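Local coordinates for protein probable fimbrial chaperone YadV (Escherichia coli K-12, PDB 5GHU) that probably acts as a periplasmic chaperone for pilin subunits in the chaperone-usher assembly of fimbriae, which could contribute to adhesion to various surfaces, at residues 74-85 against 121-129. Sequence-based numbering, arbitrary orientation.
Sequences YTASTSLPKDRE and FYRPDGLKG
E85 and R123 form a salt bridge, their side chains running alongside each other in the same direction. The guanidinium turns its edge to the carboxylate, nearly coplanar with it, and two of its three nitrogens donate to one oxygen: NE of R123 lies 2.7 Å from OE2 of E85, on its anti side, and NH2 of R123 reaches the same OE2 at 2.9 Å. A bend at chi3 (-69°) in the otherwise extended arginine brings NE and NH2 round to that oxygen. The other carboxylate oxygen, OE1, accepts from the backbone N of Y160, while NH2 of R123 also pairs with D211. A methionine in place of R123 would probably leave the buried E85 and D211 without the positive charge they share.

Rings and aliphatic groups make a second part. CD1 of L80, a methyl small enough to settle on a flat ring, sits over one face of Y122, 3.7 Å from its centroid, in a CH-pi contact. Y74 meets Y122 obliquely, planes at 34°; the Y122 hydroxyl reaches over a face of the Y74 ring, OH to CE2 3.6 Å, and the Y74 hydroxyl accepts from N of L80, tying the loop back on itself. P124 and L127 pack against the loop backbone, CG of P124 3.3 Å from O of P81 and CD2 of L127 3.5 Å from C of D83.

One water bridges the backbones, donating to O of K82 and O of D125.

Where strand 114-123 ends and the chain leaves the immunoglobulin-like N-terminal domain, E85, R123 and D211 form a charge network consistent with the interdomain salt bridge of PapD-family chaperones.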
loop_
_atom_site.group_PDB
_atom_site.type_symbol
_atom_site.label_atom_id
_atom_site.label_comp_id
_atom_site.label_asym_id
_atom_site.label_seq_id
_atom_site.Cartn_x
_atom_site.Cartn_y
_atom_site.Cartn_z
ATOM N N TYR A 74 -18.336 1.890 -0.189
ATOM C CA TYR A 74 -18.198 3.324 -0.487
ATOM C C TYR A 74 -19.545 4.027 -0.307
ATOM O O TYR A 74 -20.568 3.535 -0.738
ATOM C CB TYR A 74 -17.660 3.523 -1.909
ATOM C CG TYR A 74 -17.527 4.961 -2.403
ATOM C CD1 TYR A 74 -16.611 5.835 -1.834
ATOM C CD2 TYR A 74 -18.292 5.418 -3.480
ATOM C CE1 TYR A 74 -16.486 7.158 -2.299
ATOM C CE2 TYR A 74 -18.174 6.728 -3.959
ATOM C CZ TYR A 74 -17.258 7.590 -3.377
ATOM O OH TYR A 74 -17.142 8.889 -3.854
ATOM N N THR A 75 -19.520 5.177 0.336
ATOM C CA THR A 75 -20.763 5.860 0.677
ATOM C C THR A 75 -20.916 7.137 -0.131
ATOM O O THR A 75 -21.993 7.717 -0.165
ATOM C CB THR A 75 -20.815 6.208 2.163
ATOM O OG1 THR A 75 -19.790 7.170 2.458
ATOM C CG2 THR A 75 -20.643 4.962 3.029
ATOM N N ALA A 76 -19.841 7.588 -0.763
ATOM C CA ALA A 76 -19.852 8.857 -1.501
ATOM C C ALA A 76 -20.336 10.011 -0.634
ATOM O O ALA A 76 -20.925 10.969 -1.139
ATOM C CB ALA A 76 -20.718 8.750 -2.739
ATOM N N SER A 77 -20.096 9.927 0.668
ATOM C CA SER A 77 -20.441 11.045 1.538
ATOM C C SER A 77 -19.562 12.234 1.160
ATOM O O SER A 77 -19.958 13.400 1.285
ATOM C CB SER A 77 -20.268 10.665 3.010
ATOM O OG SER A 77 -18.986 10.119 3.257
ATOM N N THR A 78 -18.354 11.906 0.721
ATOM C CA THR A 78 -17.415 12.814 0.078
ATOM C C THR A 78 -17.139 12.231 -1.293
ATOM O O THR A 78 -17.036 11.015 -1.426
ATOM C CB THR A 78 -16.070 12.914 0.812
ATOM O OG1 THR A 78 -16.279 13.095 2.214
ATOM C CG2 THR A 78 -15.241 14.060 0.246
ATOM N N SER A 79 -16.995 13.069 -2.305
ATOM C CA SER A 79 -16.741 12.533 -3.634
ATOM C C SER A 79 -15.256 12.343 -3.813
ATOM O O SER A 79 -14.471 13.230 -3.500
ATOM C CB SER A 79 -17.280 13.457 -4.710
ATOM O OG SER A 79 -16.841 14.770 -4.440
ATOM N N LEU A 80 -14.855 11.170 -4.263
ATOM C CA LEU A 80 -13.442 10.980 -4.530
ATOM C C LEU A 80 -13.126 11.368 -5.976
ATOM O O LEU A 80 -14.013 11.349 -6.843
ATOM C CB LEU A 80 -13.063 9.506 -4.292
ATOM C CG LEU A 80 -13.149 9.064 -2.832
ATOM C CD1 LEU A 80 -12.988 7.580 -2.680
ATOM C CD2 LEU A 80 -12.107 9.740 -1.956
ATOM N N PRO A 81 -11.842 11.653 -6.271
ATOM C CA PRO A 81 -11.509 12.044 -7.643
ATOM C C PRO A 81 -11.797 10.955 -8.602
ATOM O O PRO A 81 -11.664 9.777 -8.236
ATOM C CB PRO A 81 -9.991 12.303 -7.604
ATOM C CG PRO A 81 -9.571 12.026 -6.277
ATOM C CD PRO A 81 -10.732 11.909 -5.345
ATOM N N LYS A 82 -12.192 11.308 -9.823
ATOM C CA LYS A 82 -12.423 10.283 -10.814
ATOM C C LYS A 82 -11.296 10.110 -11.815
ATOM O O LYS A 82 -11.365 9.232 -12.691
ATOM C CB LYS A 82 -13.743 10.580 -11.552
ATOM C CG LYS A 82 -14.945 10.514 -10.620
ATOM C CD LYS A 82 -16.268 10.516 -11.404
ATOM C CE LYS A 82 -17.469 10.563 -10.472
ATOM N NZ LYS A 82 -18.745 10.534 -11.235
ATOM N N ASP A 83 -10.208 10.882 -11.643
ATOM C CA ASP A 83 -9.129 10.811 -12.613
ATOM C C ASP A 83 -7.866 10.165 -12.079
ATOM O O ASP A 83 -6.859 10.189 -12.758
ATOM C CB ASP A 83 -8.739 12.220 -13.083
ATOM C CG ASP A 83 -8.225 13.084 -11.973
ATOM O OD1 ASP A 83 -8.303 12.757 -10.755
ATOM O OD2 ASP A 83 -7.706 14.185 -12.318
ATOM N N ARG A 84 -7.972 9.536 -10.918
ATOM C CA ARG A 84 -6.779 8.912 -10.313
ATOM C C ARG A 84 -7.221 8.074 -9.172
ATOM O O ARG A 84 -8.317 8.248 -8.661
ATOM C CB ARG A 84 -5.811 10.016 -9.819
ATOM C CG ARG A 84 -6.337 10.798 -8.601
ATOM C CD ARG A 84 -5.483 12.068 -8.410
ATOM N NE ARG A 84 -5.779 13.036 -9.455
ATOM C CZ ARG A 84 -5.018 14.100 -9.717
ATOM N NH1 ARG A 84 -3.904 14.310 -9.003
ATOM N NH2 ARG A 84 -5.363 14.945 -10.688
ATOM N N GLU A 85 -6.372 7.149 -8.760
ATOM C CA GLU A 85 -6.622 6.363 -7.550
ATOM C C GLU A 85 -6.538 7.228 -6.302
ATOM O O GLU A 85 -5.861 8.294 -6.251
ATOM C CB GLU A 85 -5.562 5.274 -7.414
ATOM C CG GLU A 85 -5.727 4.148 -8.458
ATOM C CD GLU A 85 -4.768 3.007 -8.134
ATOM O OE1 GLU A 85 -3.599 3.200 -7.651
ATOM O OE2 GLU A 85 -5.210 1.863 -8.362
ATOM N N PHE A 121 -6.901 0.594 -2.208
ATOM C CA PHE A 121 -6.804 1.539 -3.317
ATOM C C PHE A 121 -8.151 1.657 -3.956
ATOM O O PHE A 121 -8.675 0.646 -4.492
ATOM C CB PHE A 121 -5.764 1.073 -4.372
ATOM C CG PHE A 121 -4.365 0.974 -3.821
ATOM C CD1 PHE A 121 -3.586 2.086 -3.754
ATOM C CD2 PHE A 121 -3.839 -0.245 -3.362
ATOM C CE1 PHE A 121 -2.264 2.018 -3.255
ATOM C CE2 PHE A 121 -2.512 -0.302 -2.795
ATOM C CZ PHE A 121 -1.733 0.819 -2.770
ATOM N N TYR A 122 -8.708 2.863 -3.902
ATOM C CA TYR A 122 -9.965 3.156 -4.598
ATOM C C TYR A 122 -9.628 3.521 -6.046
ATOM O O TYR A 122 -8.876 4.484 -6.297
ATOM C CB TYR A 122 -10.707 4.297 -3.882
ATOM C CG TYR A 122 -12.038 4.564 -4.551
ATOM C CD1 TYR A 122 -13.147 3.800 -4.242
ATOM C CD2 TYR A 122 -12.167 5.615 -5.450
ATOM C CE1 TYR A 122 -14.389 4.090 -4.833
ATOM C CE2 TYR A 122 -13.399 5.930 -6.012
ATOM C CZ TYR A 122 -14.480 5.151 -5.720
ATOM O OH TYR A 122 -15.719 5.464 -6.298
ATOM N N ARG A 123 -10.158 2.726 -7.015
ATOM C CA ARG A 123 -9.754 2.849 -8.403
ATOM C C ARG A 123 -10.982 3.197 -9.253
ATOM O O ARG A 123 -11.812 2.336 -9.546
ATOM C CB ARG A 123 -9.126 1.544 -8.902
ATOM C CG ARG A 123 -8.609 1.674 -10.328
ATOM C CD ARG A 123 -7.963 0.360 -10.792
ATOM N NE ARG A 123 -6.728 0.256 -9.990
ATOM C CZ ARG A 123 -6.128 -0.905 -9.770
ATOM N NH1 ARG A 123 -6.579 -2.026 -10.353
ATOM N NH2 ARG A 123 -5.054 -0.955 -8.983
ATOM N N PRO A 124 -11.106 4.471 -9.648
ATOM C CA PRO A 124 -12.164 4.806 -10.615
ATOM C C PRO A 124 -12.012 3.976 -11.881
ATOM O O PRO A 124 -10.899 3.739 -12.342
ATOM C CB PRO A 124 -11.927 6.298 -10.905
ATOM C CG PRO A 124 -11.161 6.808 -9.645
ATOM C CD PRO A 124 -10.270 5.633 -9.260
ATOM N N ASP A 125 -13.139 3.570 -12.442
ATOM C CA ASP A 125 -13.108 2.844 -13.707
ATOM C C ASP A 125 -12.608 3.774 -14.811
ATOM O O ASP A 125 -12.870 4.991 -14.767
ATOM C CB ASP A 125 -14.521 2.416 -14.089
ATOM C CG ASP A 125 -15.061 1.241 -13.289
ATOM O OD1 ASP A 125 -14.502 0.815 -12.289
ATOM O OD2 ASP A 125 -16.056 0.681 -13.711
ATOM N N GLY A 126 -11.975 3.189 -15.826
ATOM C CA GLY A 126 -11.612 3.906 -17.022
ATOM C C GLY A 126 -10.322 4.702 -16.993
ATOM O O GLY A 126 -10.121 5.516 -17.900
ATOM N N LEU A 127 -9.463 4.433 -16.036
ATOM C CA LEU A 127 -8.180 5.137 -16.040
ATOM C C LEU A 127 -7.289 4.670 -17.183
ATOM O O LEU A 127 -7.344 3.499 -17.608
ATOM C CB LEU A 127 -7.458 4.932 -14.733
ATOM C CG LEU A 127 -8.206 5.470 -13.485
ATOM C CD1 LEU A 127 -7.404 5.113 -12.258
ATOM C CD2 LEU A 127 -8.336 6.982 -13.571
ATOM N N LYS A 128 -6.498 5.610 -17.706
ATOM C CA LYS A 128 -5.575 5.307 -18.781
ATOM C C LYS A 128 -4.529 4.293 -18.327
ATOM O O LYS A 128 -3.980 4.407 -17.239
ATOM C CB LYS A 128 -4.866 6.612 -19.194
ATOM C CG LYS A 128 -3.849 6.428 -20.291
ATOM C CD LYS A 128 -3.050 7.712 -20.484
ATOM C CE LYS A 128 -2.053 7.560 -21.635
ATOM N NZ LYS A 128 -1.076 6.469 -21.378
ATOM N N GLY A 129 -4.253 3.318 -19.183
ATOM C CA GLY A 129 -3.147 2.434 -18.864
ATOM C C GLY A 129 -3.546 1.383 -17.843
ATOM O O GLY A 129 -4.699 1.265 -17.404
HETATM O O HOH W 1 -11.702 7.549 -15.033
#